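Local coordinates for protein chitinase (Paenibacillus sp. FPU-7, PDB 5GZT) that probably hydrolyses internal beta-1,4 linkages between N-acetylglucosamine units in chitin and chitodextrins, as an endo-acting chitinase with two family 18 catalytic domains, at residues G560-S565 and N569-K574. Sequence-based numbering, arbitrary orientation.
Sequences GTIVYS and NNYINK
The ring of Tyr-571 and the ring of Tyr-564 each receive the end of an isoleucine, and in both cases the methyl arrives obliquely. Ile-562 CD1 lies 3.6 Å from the phenolic OH of Tyr-571, touching the outer end of that ring, while Ile-572 CD1 sits 4.1 Å from CE1 of Tyr-564. Together they illustrate how a short helix, 564-570, can be tied to the strand it follows: residues 561-563 form an outer strand of the small antiparallel sheet in the first glycoside hydrolase family 18 domain, Val-563 occupies the N-cap position, and the chain leaving the helix packs Tyr-571 on the strand residue Ile-562 and Ile-572 on Tyr-564 of the first helical turn. Ile-562 and Tyr-571 reach toward each other from their own segments; Ile-572 runs roughly perpendicular to Tyr-564. In Ile-572, CG1 stands anti to the carbonyl carbon (chi1 -59°) and the chain continues extended through chi2, which carries CD1 out to the tyrosine. Leu-567 of the intervening helix touches both isoleucines, and Ile-597 of strand 596-598, two strands over in the sheet, packs on Ile-562 and Tyr-571, so the apolar layer spans sheet and helix. The hydroxyl of Tyr-564 is hydrogen-bonded to Glu-633, and the ring of Tyr-571 also meets that of Tyr-577.

Polar contacts lie at the helix itself. Asn-569 N donates to Ser-565 O over 3.0 Å in a nearly straight helical i to i+4 bond, and the Asn-569 side chain rests against the same carbonyl, with CG 3.3 Å from Ser-565 O. Past the helix, a type II turn from Tyr-571 to Lys-574 reverses the chain. The fully extended lysine side chain carries NZ back to the helix end, donating to Val-568 O and, from above the carbonyl plane, to Asn-569 O at 3.1 Å.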
loop_
_atom_site.group_PDB
_atom_site.type_symbol
_atom_site.label_atom_id
_atom_site.label_comp_id
_atom_site.label_asym_id
_atom_site.label_seq_id
_atom_site.Cartn_x
_atom_site.Cartn_y
_atom_site.Cartn_z
ATOM N N GLY B 560 5.332 26.389 -5.740
ATOM C CA GLY B 560 6.141 25.135 -5.727
ATOM C C GLY B 560 5.374 23.852 -6.063
ATOM O O GLY B 560 5.773 23.100 -7.020
ATOM N N THR B 561 4.384 23.552 -5.207
ATOM C CA THR B 561 3.525 22.378 -5.276
ATOM C C THR B 561 2.075 22.828 -5.133
ATOM O O THR B 561 1.798 23.786 -4.468
ATOM C CB THR B 561 3.789 21.288 -4.232
ATOM O OG1 THR B 561 3.583 21.823 -2.941
ATOM C CG2 THR B 561 5.224 20.682 -4.311
ATOM N N ILE B 562 1.174 22.153 -5.836
ATOM C CA ILE B 562 -0.269 22.311 -5.657
ATOM C C ILE B 562 -0.869 20.924 -5.484
ATOM O O ILE B 562 -0.651 20.060 -6.303
ATOM C CB ILE B 562 -0.883 23.007 -6.891
ATOM C CG1 ILE B 562 -0.298 24.368 -7.092
ATOM C CG2 ILE B 562 -2.399 23.149 -6.719
ATOM C CD1 ILE B 562 -0.625 25.048 -8.414
ATOM N N VAL B 563 -1.635 20.677 -4.427
ATOM C CA VAL B 563 -2.125 19.366 -4.088
ATOM C C VAL B 563 -3.227 18.973 -5.094
ATOM O O VAL B 563 -3.866 19.842 -5.746
ATOM C CB VAL B 563 -2.595 19.280 -2.629
ATOM C CG1 VAL B 563 -1.493 19.795 -1.653
ATOM C CG2 VAL B 563 -3.895 20.071 -2.415
ATOM N N TYR B 564 -3.344 17.676 -5.364
ATOM C CA TYR B 564 -4.277 17.203 -6.414
ATOM C C TYR B 564 -5.729 17.717 -6.212
ATOM O O TYR B 564 -6.388 18.019 -7.164
ATOM C CB TYR B 564 -4.307 15.695 -6.405
ATOM C CG TYR B 564 -5.070 15.035 -7.537
ATOM C CD1 TYR B 564 -4.649 15.161 -8.873
ATOM C CD2 TYR B 564 -6.270 14.359 -7.287
ATOM C CE1 TYR B 564 -5.380 14.564 -9.905
ATOM C CE2 TYR B 564 -6.968 13.734 -8.301
ATOM C CZ TYR B 564 -6.535 13.810 -9.620
ATOM O OH TYR B 564 -7.216 13.188 -10.646
ATOM N N SER B 565 -6.255 17.697 -4.993
ATOM C CA SER B 565 -7.631 18.182 -4.759
ATOM C C SER B 565 -7.838 19.603 -5.255
ATOM O O SER B 565 -8.875 19.908 -5.830
ATOM C CB SER B 565 -7.987 18.110 -3.283
ATOM O OG SER B 565 -7.032 18.807 -2.484
ATOM N N ASN B 569 -10.294 20.915 -8.248
ATOM C CA ASN B 569 -11.252 21.981 -8.022
ATOM C C ASN B 569 -11.077 23.182 -8.953
ATOM O O ASN B 569 -12.066 23.707 -9.400
ATOM C CB ASN B 569 -11.222 22.405 -6.563
ATOM C CG ASN B 569 -11.833 21.344 -5.611
ATOM O OD1 ASN B 569 -12.532 20.399 -5.985
ATOM N ND2 ASN B 569 -11.548 21.530 -4.385
ATOM N N ASN B 570 -9.838 23.611 -9.246
ATOM C CA ASN B 570 -9.637 24.899 -9.853
ATOM C C ASN B 570 -8.698 24.941 -11.076
ATOM O O ASN B 570 -8.620 25.998 -11.742
ATOM C CB ASN B 570 -9.134 25.897 -8.787
ATOM C CG ASN B 570 -10.137 26.087 -7.659
ATOM O OD1 ASN B 570 -9.847 25.965 -6.443
ATOM N ND2 ASN B 570 -11.329 26.308 -8.061
ATOM N N TYR B 571 -8.047 23.818 -11.427
ATOM C CA TYR B 571 -7.040 23.890 -12.524
ATOM C C TYR B 571 -7.265 22.930 -13.711
ATOM O O TYR B 571 -7.042 23.302 -14.865
ATOM C CB TYR B 571 -5.666 23.622 -11.977
ATOM C CG TYR B 571 -5.042 24.698 -11.134
ATOM C CD1 TYR B 571 -5.406 24.842 -9.806
ATOM C CD2 TYR B 571 -4.038 25.494 -11.627
ATOM C CE1 TYR B 571 -4.828 25.828 -9.018
ATOM C CE2 TYR B 571 -3.417 26.505 -10.841
ATOM C CZ TYR B 571 -3.803 26.621 -9.516
ATOM O OH TYR B 571 -3.199 27.559 -8.688
ATOM N N ILE B 572 -7.575 21.671 -13.440
ATOM C CA ILE B 572 -7.493 20.684 -14.566
ATOM C C ILE B 572 -8.666 20.969 -15.537
ATOM O O ILE B 572 -9.845 20.783 -15.196
ATOM C CB ILE B 572 -7.549 19.220 -14.113
ATOM C CG1 ILE B 572 -6.437 18.873 -13.160
ATOM C CG2 ILE B 572 -7.467 18.300 -15.359
ATOM C CD1 ILE B 572 -6.614 17.539 -12.392
ATOM N N ASN B 573 -8.313 21.477 -16.699
ATOM C CA ASN B 573 -9.226 21.934 -17.718
ATOM C C ASN B 573 -10.120 23.066 -17.197
ATOM O O ASN B 573 -11.266 23.182 -17.621
ATOM C CB ASN B 573 -10.018 20.757 -18.338
ATOM C CG ASN B 573 -10.722 21.124 -19.628
ATOM O OD1 ASN B 573 -10.232 21.925 -20.420
ATOM N ND2 ASN B 573 -11.916 20.533 -19.860
ATOM N N LYS B 574 -9.589 23.876 -16.284
ATOM C CA LYS B 574 -10.301 25.039 -15.696
ATOM C C LYS B 574 -9.394 26.281 -15.715
ATOM O O LYS B 574 -8.148 26.177 -15.725
ATOM C CB LYS B 574 -10.693 24.777 -14.244
ATOM C CG LYS B 574 -11.720 23.676 -14.117
ATOM C CD LYS B 574 -11.960 23.243 -12.724
ATOM C CE LYS B 574 -13.117 22.284 -12.712
ATOM N NZ LYS B 574 -13.398 21.787 -11.380
#